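Local coordinates for pyridoxal kinase (PDB 4S1H), which probably phosphorylates pyridoxal with ATP to give pyridoxal 5'-phosphate, binding its nucleotide together with magnesium ions, at residues P112-G118 against T145-L150; D138-A144 against V175-I181; T219-L224 against A241-L245. One frame throughout, in Å; residues are numbered along the deposited sequence.

From the N terminus, contact 1 comes first. Residues 112-118 follow strand 107-110, and the chain closes a loop by bringing helix 144-151 back onto them. Contact 2 opens inside that loop, at 138-144, and closes at 175-181, so contacts 1 and 2 cross along the chain. They meet in space at Asn-143 and Gly-115. Contact 2 ties strand 139-140, at the edge of the mixed sheet, to strand 175-183 of the antiparallel sheet. Contact 3 follows in series. It packs helix 216-229 on helix 234-250 and touches contact 2 where helix 216-229 lies on strand 175-183. Contacts 2 and 3 both touch ADP, and Asp-116 of contact 1 does too.

Contact 1: residues P112-G118 against T145-L150; sequences PILGDNG and TELSFL. With MG (magnesium ion), chain E.
Glu-146 reaches from the helix to the backbone of Leu-114 and Gly-115. Its OE2 accepts two nearly straight bonds. Leu-114 N stands 2.9 Å from Glu-146 OE2, well above the carboxylate plane. Gly-115 N comes on the anti side, close to the plane, at 3.3 Å from Glu-146 OE2. Both restrict rotation of the carboxylate, whose OE1 is bonded just outside the segments. Thr-145 holds the other end of the loop: its OG1 accepts from Gly-118 N at 2.9 Å. With Thr-145 OG1 beside the backbone N (chi1 -67°), CG2 is anti to that N and rests on Gly-115. Glu-146 and Asn-143 match the N-x-x-E motif of ribokinase-type kinases, associated there with magnesium and phosphate binding. Asn-143 OD1 accepts from Glu-146 N, and Asn-143 ND2 donates a hydrogen bond to Gly-115 O. Asp-116 OD2 binds a magnesium ion at 2.2 Å. Asp-116 OD1 takes a hydrogen bond from a water on that metal. A second water links the same OD1 to Thr-145 N. On the apolar side, Leu-114 CB lies at the edge of the Phe-149 ring, 4.1 Å from CD2. Pro-112 CG meets Leu-150 CD1 at 3.9 Å. Helix 124-133 packs here through Val-126 and Met-130.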
loop_
_atom_site.group_PDB
_atom_site.type_symbol
_atom_site.label_atom_id
_atom_site.label_comp_id
_atom_site.label_asym_id
_atom_site.label_seq_id
_atom_site.Cartn_x
_atom_site.Cartn_y
_atom_site.Cartn_z
ATOM N N PRO A 112 11.536 -16.078 0.714
ATOM C CA PRO A 112 12.631 -15.830 -0.210
ATOM C C PRO A 112 12.071 -15.742 -1.625
ATOM O O PRO A 112 11.397 -16.651 -2.066
ATOM C CB PRO A 112 13.528 -17.039 -0.013
ATOM C CG PRO A 112 12.620 -18.137 0.423
ATOM C CD PRO A 112 11.446 -17.481 1.115
ATOM N N ILE A 113 12.331 -14.636 -2.302
ATOM C CA ILE A 113 11.869 -14.410 -3.671
ATOM C C ILE A 113 13.089 -14.427 -4.561
ATOM O O ILE A 113 13.854 -13.473 -4.640
ATOM C CB ILE A 113 11.122 -13.073 -3.849
ATOM C CG1 ILE A 113 10.061 -12.910 -2.764
ATOM C CG2 ILE A 113 10.522 -12.988 -5.247
ATOM C CD1 ILE A 113 9.026 -14.009 -2.718
ATOM N N LEU A 114 13.274 -15.545 -5.225
ATOM C CA LEU A 114 14.457 -15.737 -6.047
ATOM C C LEU A 114 14.126 -16.152 -7.477
ATOM O O LEU A 114 14.838 -15.773 -8.405
ATOM C CB LEU A 114 15.385 -16.758 -5.411
ATOM C CG LEU A 114 15.872 -16.449 -4.002
ATOM C CD1 LEU A 114 16.682 -17.622 -3.501
ATOM C CD2 LEU A 114 16.713 -15.195 -3.998
ATOM N N GLY A 115 13.066 -16.924 -7.672
ATOM C CA GLY A 115 12.739 -17.388 -9.023
ATOM C C GLY A 115 11.621 -18.404 -9.045
ATOM O O GLY A 115 10.979 -18.683 -8.043
ATOM N N ASP A 116 11.398 -18.965 -10.215
ATOM C CA ASP A 116 10.359 -19.959 -10.408
ATOM C C ASP A 116 10.642 -20.712 -11.692
ATOM O O ASP A 116 11.413 -20.253 -12.544
ATOM C CB ASP A 116 8.984 -19.280 -10.485
ATOM C CG ASP A 116 7.845 -20.194 -10.056
ATOM O OD1 ASP A 116 8.074 -21.418 -9.854
ATOM O OD2 ASP A 116 6.715 -19.667 -9.878
ATOM N N ASN A 117 10.019 -21.877 -11.830
ATOM C CA ASN A 117 10.172 -22.708 -13.039
ATOM C C ASN A 117 11.648 -22.990 -13.383
ATOM O O ASN A 117 12.051 -22.982 -14.549
ATOM C CB ASN A 117 9.426 -22.036 -14.203
ATOM C CG ASN A 117 7.961 -21.789 -13.890
ATOM O OD1 ASN A 117 7.437 -20.736 -14.224
ATOM N ND2 ASN A 117 7.302 -22.745 -13.222
ATOM N N GLY A 118 12.450 -23.201 -12.343
ATOM C CA GLY A 118 13.882 -23.462 -12.480
ATOM C C GLY A 118 14.783 -22.307 -12.893
ATOM O O GLY A 118 15.972 -22.527 -13.124
ATOM N N THR A 145 11.615 -24.126 -6.696
ATOM C CA THR A 145 12.786 -23.537 -7.324
ATOM C C THR A 145 13.671 -22.797 -6.310
ATOM O O THR A 145 14.903 -22.920 -6.319
ATOM C CB THR A 145 12.360 -22.573 -8.447
ATOM O OG1 THR A 145 11.753 -23.328 -9.506
ATOM C CG2 THR A 145 13.553 -21.842 -9.019
ATOM N N GLU A 146 13.010 -22.022 -5.458
ATOM C CA GLU A 146 13.688 -21.242 -4.444
ATOM C C GLU A 146 14.375 -22.160 -3.442
ATOM O O GLU A 146 15.541 -21.919 -3.099
ATOM C CB GLU A 146 12.743 -20.226 -3.809
ATOM C CG GLU A 146 12.384 -19.168 -4.824
ATOM C CD GLU A 146 11.091 -18.451 -4.575
ATOM O OE1 GLU A 146 10.244 -18.968 -3.803
ATOM O OE2 GLU A 146 10.967 -17.347 -5.173
ATOM N N LEU A 147 13.684 -23.225 -3.014
ATOM C CA LEU A 147 14.304 -24.250 -2.173
ATOM C C LEU A 147 15.561 -24.835 -2.811
ATOM O O LEU A 147 16.577 -25.000 -2.149
ATOM C CB LEU A 147 13.299 -25.366 -1.810
ATOM C CG LEU A 147 13.772 -26.463 -0.852
ATOM C CD1 LEU A 147 14.148 -25.890 0.522
ATOM C CD2 LEU A 147 12.686 -27.507 -0.676
ATOM N N SER A 148 15.505 -25.127 -4.107
ATOM C CA SER A 148 16.668 -25.622 -4.812
ATOM C C SER A 148 17.830 -24.619 -4.826
ATOM O O SER A 148 18.990 -24.998 -4.623
ATOM C CB SER A 148 16.259 -26.001 -6.232
ATOM O OG SER A 148 17.341 -26.511 -6.961
ATOM N N PHE A 149 17.532 -23.350 -5.051
ATOM C CA PHE A 149 18.561 -22.299 -5.021
ATOM C C PHE A 149 19.164 -22.088 -3.635
ATOM O O PHE A 149 20.327 -21.739 -3.539
ATOM C CB PHE A 149 18.024 -20.943 -5.538
ATOM C CG PHE A 149 17.675 -20.925 -7.008
ATOM C CD1 PHE A 149 18.364 -21.725 -7.926
ATOM C CD2 PHE A 149 16.679 -20.073 -7.491
ATOM C CE1 PHE A 149 18.044 -21.707 -9.276
ATOM C CE2 PHE A 149 16.361 -20.056 -8.849
ATOM C CZ PHE A 149 17.044 -20.872 -9.739
ATOM N N LEU A 150 18.383 -22.296 -2.583
ATOM C CA LEU A 150 18.871 -22.106 -1.231
ATOM C C LEU A 150 19.709 -23.266 -0.728
ATOM O O LEU A 150 20.406 -23.107 0.274
ATOM C CB LEU A 150 17.702 -21.890 -0.267
ATOM C CG LEU A 150 16.924 -20.620 -0.452
ATOM C CD1 LEU A 150 15.618 -20.703 0.341
ATOM C CD2 LEU A 150 17.783 -19.431 -0.029
HETATM MG MG MG E . 4.964 -20.219 -8.668
HETATM O O HOH W 1 9.287 -23.556 -8.435
HETATM O O HOH W 2 5.898 -21.977 -8.196
HETATM O O HOH W 3 3.954 -18.366 -9.176
#

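Contact 2: residues D138-A144 against V175-I181; sequences DIITPNA and VILVTSI. With MG (magnesium ion), chain D; ADP (adenosine-5'-diphosphate), chain C.
This contact belongs to the nucleotide and magnesium site and joins two segments that run the same way, their end-to-end directions 12° apart. Ile-140 is bridged with Ile-176: Ile-140 N donates to Val-175 O, and Leu-177 N donates to Ile-140 O at 2.9 Å. Beyond this single bridge, backbone bonds continue: Thr-179 N donates to Pro-142 O. Ala-144 N gives a weak bond to Ser-180 O. Ile-140 and Ile-176 lie side by side and point the same way, CG1 to CG1 3.8 Å. Both pack on Leu-168 of helix 158-170. Ile-139 CD1 meets Val-175 CG1.

At the other end the residues turn polar. Thr-141 O binds a magnesium ion at 2.1 Å, with four waters and Asp-111 completing the shell. Two hydroxyls grip one phosphate oxygen: Thr-179 OG1 donates to ADP O1A at 2.6 Å, and Ser-180 OG to the same O1A at 2.7 Å. In both residues the hydroxyl sits between the backbone N and the carbonyl carbon (chi1 58° and 55°), which turns it to the phosphate. Thr-179 OG1 also accepts from a metal-bound water that donates to ADP O3B. Thr-179 O accepts from ADP O3' at 2.6 Å. Asn-143 ND2 donates to ADP O1B at 3.1 Å, nearly straight, while Asn-143 holds the N-cap position of helix 144-151. The two parallel, bridged strands are linked by helices 144-151 and 158-170, a beta-alpha-beta crossover with two helices, whose strand ends carry phosphate and metal ligands, as in the ribokinase-like fold.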
loop_
_atom_site.group_PDB
_atom_site.type_symbol
_atom_site.label_atom_id
_atom_site.label_comp_id
_atom_site.label_asym_id
_atom_site.label_seq_id
_atom_site.Cartn_x
_atom_site.Cartn_y
_atom_site.Cartn_z
ATOM N N ASP A 138 11.681 -17.903 11.644
ATOM C CA ASP A 138 10.859 -18.890 12.326
ATOM C C ASP A 138 10.168 -19.845 11.337
ATOM O O ASP A 138 9.902 -21.002 11.656
ATOM C CB ASP A 138 9.871 -18.159 13.204
ATOM C CG ASP A 138 10.568 -17.394 14.318
ATOM O OD1 ASP A 138 10.980 -18.051 15.323
ATOM O OD2 ASP A 138 10.799 -16.181 14.150
ATOM N N ILE A 139 9.884 -19.345 10.140
ATOM C CA ILE A 139 9.283 -20.089 9.059
ATOM C C ILE A 139 9.735 -19.484 7.742
ATOM O O ILE A 139 9.877 -18.230 7.618
ATOM C CB ILE A 139 7.759 -20.104 9.192
ATOM C CG1 ILE A 139 7.114 -20.934 8.105
ATOM C CG2 ILE A 139 7.195 -18.675 9.180
ATOM C CD1 ILE A 139 5.646 -21.188 8.332
ATOM N N ILE A 140 9.935 -20.325 6.743
ATOM C CA ILE A 140 10.235 -19.849 5.410
ATOM C C ILE A 140 9.231 -20.413 4.423
ATOM O O ILE A 140 8.754 -21.540 4.617
ATOM C CB ILE A 140 11.688 -20.110 4.978
ATOM C CG1 ILE A 140 12.002 -21.608 4.832
ATOM C CG2 ILE A 140 12.654 -19.494 5.981
ATOM C CD1 ILE A 140 13.341 -21.839 4.155
ATOM N N THR A 141 8.950 -19.674 3.343
ATOM C CA THR A 141 7.893 -20.037 2.364
ATOM C C THR A 141 8.370 -20.037 0.903
ATOM O O THR A 141 7.776 -19.337 0.042
ATOM C CB THR A 141 6.674 -19.111 2.532
ATOM O OG1 THR A 141 7.110 -17.760 2.391
ATOM C CG2 THR A 141 6.043 -19.248 3.893
ATOM N N PRO A 142 9.441 -20.768 0.596
ATOM C CA PRO A 142 9.893 -20.847 -0.783
ATOM C C PRO A 142 8.981 -21.731 -1.649
ATOM O O PRO A 142 8.388 -22.688 -1.145
ATOM C CB PRO A 142 11.237 -21.568 -0.650
ATOM C CG PRO A 142 11.028 -22.495 0.508
ATOM C CD PRO A 142 10.197 -21.694 1.468
ATOM N N ASN A 143 8.952 -21.472 -2.952
ATOM C CA ASN A 143 8.549 -22.481 -3.916
ATOM C C ASN A 143 9.689 -23.506 -4.137
ATOM O O ASN A 143 10.793 -23.377 -3.571
ATOM C CB ASN A 143 8.041 -21.841 -5.229
ATOM C CG ASN A 143 9.131 -21.121 -6.001
ATOM O OD1 ASN A 143 10.314 -21.453 -5.900
ATOM N ND2 ASN A 143 8.736 -20.102 -6.766
ATOM N N ALA A 144 9.440 -24.536 -4.945
ATOM C CA ALA A 144 10.433 -25.586 -5.144
ATOM C C ALA A 144 11.734 -25.056 -5.756
ATOM O O ALA A 144 12.827 -25.461 -5.362
ATOM C CB ALA A 144 9.875 -26.699 -5.986
ATOM N N VAL A 175 10.690 -24.335 10.520
ATOM C CA VAL A 175 9.540 -24.689 9.685
ATOM C C VAL A 175 9.793 -24.244 8.261
ATOM O O VAL A 175 10.208 -23.118 8.028
ATOM C CB VAL A 175 8.224 -24.108 10.196
ATOM C CG1 VAL A 175 7.059 -24.629 9.364
ATOM C CG2 VAL A 175 8.013 -24.413 11.676
ATOM N N ILE A 176 9.514 -25.110 7.305
ATOM C CA ILE A 176 9.681 -24.815 5.894
ATOM C C ILE A 176 8.389 -25.202 5.221
ATOM O O ILE A 176 8.002 -26.366 5.260
ATOM C CB ILE A 176 10.870 -25.551 5.257
ATOM C CG1 ILE A 176 12.203 -25.257 6.003
ATOM C CG2 ILE A 176 10.999 -25.207 3.790
ATOM C CD1 ILE A 176 13.249 -26.303 5.735
ATOM N N LEU A 177 7.718 -24.233 4.614
ATOM C CA LEU A 177 6.535 -24.446 3.833
ATOM C C LEU A 177 6.967 -24.324 2.374
ATOM O O LEU A 177 7.239 -23.238 1.892
ATOM C CB LEU A 177 5.467 -23.378 4.177
ATOM C CG LEU A 177 4.098 -23.621 3.589
ATOM C CD1 LEU A 177 3.428 -24.850 4.193
ATOM C CD2 LEU A 177 3.206 -22.404 3.762
ATOM N N VAL A 178 7.050 -25.455 1.677
ATOM C CA VAL A 178 7.376 -25.477 0.264
ATOM C C VAL A 178 6.062 -25.315 -0.486
ATOM O O VAL A 178 5.204 -26.169 -0.436
ATOM C CB VAL A 178 8.102 -26.784 -0.152
ATOM C CG1 VAL A 178 8.605 -26.606 -1.573
ATOM C CG2 VAL A 178 9.244 -27.094 0.795
ATOM N N THR A 179 5.892 -24.171 -1.123
ATOM C CA THR A 179 4.548 -23.692 -1.519
ATOM C C THR A 179 4.068 -24.350 -2.803
ATOM O O THR A 179 2.866 -24.312 -3.106
ATOM C CB THR A 179 4.494 -22.154 -1.669
ATOM O OG1 THR A 179 5.445 -21.683 -2.627
ATOM C CG2 THR A 179 4.786 -21.489 -0.342
ATOM N N SER A 180 4.996 -24.860 -3.596
ATOM C CA SER A 180 4.633 -25.521 -4.837
ATOM C C SER A 180 5.717 -26.450 -5.297
ATOM O O SER A 180 6.878 -26.054 -5.425
ATOM C CB SER A 180 4.307 -24.532 -5.975
ATOM O OG SER A 180 5.338 -23.613 -6.241
ATOM N N ILE A 181 5.311 -27.700 -5.488
ATOM C CA ILE A 181 6.117 -28.749 -6.089
ATOM C C ILE A 181 5.234 -29.361 -7.170
ATOM O O ILE A 181 4.146 -29.842 -6.880
ATOM C CB ILE A 181 6.507 -29.840 -5.075
ATOM C CG1 ILE A 181 7.264 -29.249 -3.887
ATOM C CG2 ILE A 181 7.322 -30.935 -5.774
ATOM C CD1 ILE A 181 7.262 -30.132 -2.650
HETATM MG MG MG D . 7.063 -17.721 -1.168
HETATM P PB ADP C . 5.330 -18.232 -6.076
HETATM O O1B ADP C . 5.851 -19.082 -7.213
HETATM O O2B ADP C . 4.696 -16.932 -6.540
HETATM O O3B ADP C . 6.332 -18.127 -4.968
HETATM P PA ADP C . 3.564 -20.517 -5.820
HETATM O O1A ADP C . 4.232 -21.533 -4.933
HETATM O O2A ADP C . 3.639 -20.677 -7.302
HETATM O O3A ADP C . 4.100 -19.037 -5.433
HETATM O "O5'" ADP C . 2.038 -20.385 -5.422
HETATM C "C5'" ADP C . 1.578 -20.127 -4.111
HETATM C "C4'" ADP C . 0.253 -20.820 -3.970
HETATM O "O4'" ADP C . -0.647 -20.325 -4.962
HETATM C "C3'" ADP C . 0.374 -22.318 -4.229
HETATM O "O3'" ADP C . 0.649 -23.032 -3.018
HETATM C "C2'" ADP C . -0.959 -22.644 -4.830
HETATM O "O2'" ADP C . -1.912 -22.852 -3.797
HETATM C "C1'" ADP C . -1.353 -21.388 -5.587
HETATM N N9 ADP C . -1.062 -21.411 -7.040
HETATM C C8 ADP C . -0.075 -20.814 -7.721
HETATM N N7 ADP C . -0.170 -21.053 -9.053
HETATM C C5 ADP C . -1.256 -21.819 -9.228
HETATM C C6 ADP C . -1.957 -22.430 -10.382
HETATM N N6 ADP C . -1.466 -22.257 -11.627
HETATM N N1 ADP C . -3.061 -23.163 -10.123
HETATM C C2 ADP C . -3.543 -23.337 -8.859
HETATM N N3 ADP C . -2.957 -22.800 -7.769
HETATM C C4 ADP C . -1.839 -22.048 -7.900
HETATM O O HOH W 4 6.235 -19.105 -2.435
HETATM O O HOH W 5 8.715 -17.603 -2.244
HETATM O O HOH W 6 5.029 -17.712 -0.063
HETATM O O HOH W 7 6.198 -16.070 -2.361
#

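Contact 3: residues T219-L224 against A241-L245; sequences TLTYIL and AISTL. With ADP (adenosine-5'-diphosphate), chain C.
No flat side chain enters the packing of Leu-220 and Ile-223 on Ala-241, which is aliphatic throughout. The ribose of ADP is met by two residues of helix 234-250. Leu-245 CD2 comes close to the ribose ring oxygen, 3.1 Å from O4'. Ile-242 CD1 touches the two hydroxyls, 3.4 Å from both O2' and O3'. Phe-274 also touches Ile-242.

Ala-241 CB is the centre of the contact. It points at helix 216-229 and sits among Leu-220, Ile-223 and Leu-224. Leu-220 CD1 presses on Ala-241 CB at 3.5 Å, tighter than usual for two carbons. Ile-223 CG2 lies against Ala-241 CA. The backbones come nearest here, between Leu-224 and Ala-241. The small alanine side chain thus lies close to the backbone of the other helix.

Leu-220 extends from its helix with CG trans to the backbone N (chi1 174°). This carries CD1 to Ala-241 and also to Ile-242 CD1. Leu-220 CB meets Leu-245 CD2. Further out, Thr-219 CG2 touches Leu-245 CD1, and Ile-223 CD1 touches Thr-244 CG2, each at 3.8 Å. Both threonines give their methyls to the contact. Their hydroxyls bond back to the carbonyl four residues earlier, Thr-219 OG1 to Gly-215 O and Thr-244 OG1 to Arg-240 O.

No hydrogen bond crosses between the helices. The axes of segments 219-224 and 241-245 approach to 9.3 Å, with their N-to-C directions 131° apart, an oblique crossing. Thr-179 lies against Leu-220, and Leu-177 against Leu-224, so strand 175-183 borders the pair. Gly-217, in the first turn of helix 216-229, donates its backbone N to ADP. This pair of helices beside the nucleotide is part of the ATP site of the ribokinase-like fold.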
loop_
_atom_site.group_PDB
_atom_site.type_symbol
_atom_site.label_atom_id
_atom_site.label_comp_id
_atom_site.label_asym_id
_atom_site.label_seq_id
_atom_site.Cartn_x
_atom_site.Cartn_y
_atom_site.Cartn_z
ATOM N N THR A 219 0.714 -13.349 -2.027
ATOM C CA THR A 219 -0.644 -13.378 -1.493
ATOM C C THR A 219 -0.761 -14.494 -0.459
ATOM O O THR A 219 -1.239 -14.273 0.641
ATOM C CB THR A 219 -1.646 -13.525 -2.634
ATOM O OG1 THR A 219 -1.543 -12.378 -3.487
ATOM C CG2 THR A 219 -3.058 -13.698 -2.129
ATOM N N LEU A 220 -0.262 -15.685 -0.781
ATOM C CA LEU A 220 -0.236 -16.771 0.209
ATOM C C LEU A 220 0.450 -16.362 1.521
ATOM O O LEU A 220 -0.085 -16.608 2.618
ATOM C CB LEU A 220 0.452 -18.047 -0.346
ATOM C CG LEU A 220 0.678 -19.230 0.634
ATOM C CD1 LEU A 220 -0.619 -19.702 1.259
ATOM C CD2 LEU A 220 1.394 -20.356 -0.072
ATOM N N THR A 221 1.631 -15.764 1.403
ATOM C CA THR A 221 2.426 -15.357 2.533
ATOM C C THR A 221 1.603 -14.447 3.462
ATOM O O THR A 221 1.581 -14.687 4.679
ATOM C CB THR A 221 3.666 -14.601 2.055
ATOM O OG1 THR A 221 4.575 -15.509 1.430
ATOM C CG2 THR A 221 4.379 -13.878 3.193
ATOM N N TYR A 222 0.942 -13.430 2.916
ATOM C CA TYR A 222 0.232 -12.472 3.798
ATOM C C TYR A 222 -1.089 -12.996 4.351
ATOM O O TYR A 222 -1.440 -12.683 5.478
ATOM C CB TYR A 222 0.058 -11.111 3.119
ATOM C CG TYR A 222 1.400 -10.453 2.949
ATOM C CD1 TYR A 222 2.079 -9.894 4.049
ATOM C CD2 TYR A 222 2.012 -10.405 1.718
ATOM C CE1 TYR A 222 3.343 -9.313 3.896
ATOM C CE2 TYR A 222 3.271 -9.831 1.563
ATOM C CZ TYR A 222 3.921 -9.303 2.652
ATOM O OH TYR A 222 5.156 -8.729 2.518
ATOM N N ILE A 223 -1.771 -13.870 3.619
ATOM C CA ILE A 223 -2.990 -14.481 4.181
ATOM C C ILE A 223 -2.588 -15.448 5.313
ATOM O O ILE A 223 -3.173 -15.414 6.399
ATOM C CB ILE A 223 -3.861 -15.195 3.132
ATOM C CG1 ILE A 223 -4.343 -14.190 2.060
ATOM C CG2 ILE A 223 -5.083 -15.811 3.814
ATOM C CD1 ILE A 223 -5.003 -14.819 0.843
ATOM N N LEU A 224 -1.613 -16.305 5.031
ATOM C CA LEU A 224 -1.074 -17.220 6.067
ATOM C C LEU A 224 -0.643 -16.485 7.339
ATOM O O LEU A 224 -1.092 -16.797 8.441
ATOM C CB LEU A 224 0.120 -17.981 5.489
ATOM C CG LEU A 224 0.938 -18.807 6.476
ATOM C CD1 LEU A 224 0.063 -19.874 7.095
ATOM C CD2 LEU A 224 2.134 -19.380 5.744
ATOM N N ALA A 241 -5.483 -20.213 3.851
ATOM C CA ALA A 241 -4.754 -19.398 2.906
ATOM C C ALA A 241 -4.790 -20.016 1.505
ATOM O O ALA A 241 -5.109 -19.317 0.541
ATOM C CB ALA A 241 -3.330 -19.143 3.373
ATOM N N ILE A 242 -4.564 -21.331 1.406
ATOM C CA ILE A 242 -4.573 -22.001 0.113
ATOM C C ILE A 242 -5.977 -22.023 -0.468
ATOM O O ILE A 242 -6.154 -21.847 -1.671
ATOM C CB ILE A 242 -4.014 -23.444 0.248
ATOM C CG1 ILE A 242 -2.538 -23.350 0.663
ATOM C CG2 ILE A 242 -4.285 -24.310 -0.990
ATOM C CD1 ILE A 242 -1.525 -23.095 -0.416
ATOM N N SER A 243 -6.973 -22.173 0.397
ATOM C CA SER A 243 -8.372 -22.154 -0.008
ATOM C C SER A 243 -8.785 -20.822 -0.550
ATOM O O SER A 243 -9.399 -20.752 -1.621
ATOM C CB SER A 243 -9.292 -22.627 1.126
ATOM O OG SER A 243 -8.966 -23.968 1.489
ATOM N N THR A 244 -8.452 -19.756 0.180
ATOM C CA THR A 244 -8.761 -18.399 -0.262
ATOM C C THR A 244 -8.054 -18.090 -1.578
ATOM O O THR A 244 -8.652 -17.528 -2.494
ATOM C CB THR A 244 -8.408 -17.404 0.839
ATOM O OG1 THR A 244 -9.244 -17.677 1.972
ATOM C CG2 THR A 244 -8.619 -15.961 0.382
ATOM N N LEU A 245 -6.810 -18.543 -1.708
ATOM C CA LEU A 245 -6.079 -18.340 -2.965
ATOM C C LEU A 245 -6.731 -19.039 -4.158
ATOM O O LEU A 245 -6.784 -18.475 -5.263
ATOM C CB LEU A 245 -4.629 -18.789 -2.798
ATOM C CG LEU A 245 -3.528 -18.279 -3.731
ATOM C CD1 LEU A 245 -3.675 -16.848 -4.214
ATOM C CD2 LEU A 245 -2.198 -18.437 -3.004
HETATM P PB ADP C . 5.330 -18.232 -6.076
HETATM O O1B ADP C . 5.851 -19.082 -7.213
HETATM O O2B ADP C . 4.696 -16.932 -6.540
HETATM O O3B ADP C . 6.332 -18.127 -4.968
HETATM P PA ADP C . 3.564 -20.517 -5.820
HETATM O O1A ADP C . 4.232 -21.533 -4.933
HETATM O O2A ADP C . 3.639 -20.677 -7.302
HETATM O O3A ADP C . 4.100 -19.037 -5.433
HETATM O "O5'" ADP C . 2.038 -20.385 -5.422
HETATM C "C5'" ADP C . 1.578 -20.127 -4.111
HETATM C "C4'" ADP C . 0.253 -20.820 -3.970
HETATM O "O4'" ADP C . -0.647 -20.325 -4.962
HETATM C "C3'" ADP C . 0.374 -22.318 -4.229
HETATM O "O3'" ADP C . 0.649 -23.032 -3.018
HETATM C "C2'" ADP C . -0.959 -22.644 -4.830
HETATM O "O2'" ADP C . -1.912 -22.852 -3.797
HETATM C "C1'" ADP C . -1.353 -21.388 -5.587
HETATM N N9 ADP C . -1.062 -21.411 -7.040
HETATM C C8 ADP C . -0.075 -20.814 -7.721
HETATM N N7 ADP C . -0.170 -21.053 -9.053
HETATM C C5 ADP C . -1.256 -21.819 -9.228
HETATM C C6 ADP C . -1.957 -22.430 -10.382
HETATM N N6 ADP C . -1.466 -22.257 -11.627
HETATM N N1 ADP C . -3.061 -23.163 -10.123
HETATM C C2 ADP C . -3.543 -23.337 -8.859
HETATM N N3 ADP C . -2.957 -22.800 -7.769
HETATM C C4 ADP C . -1.839 -22.048 -7.900
#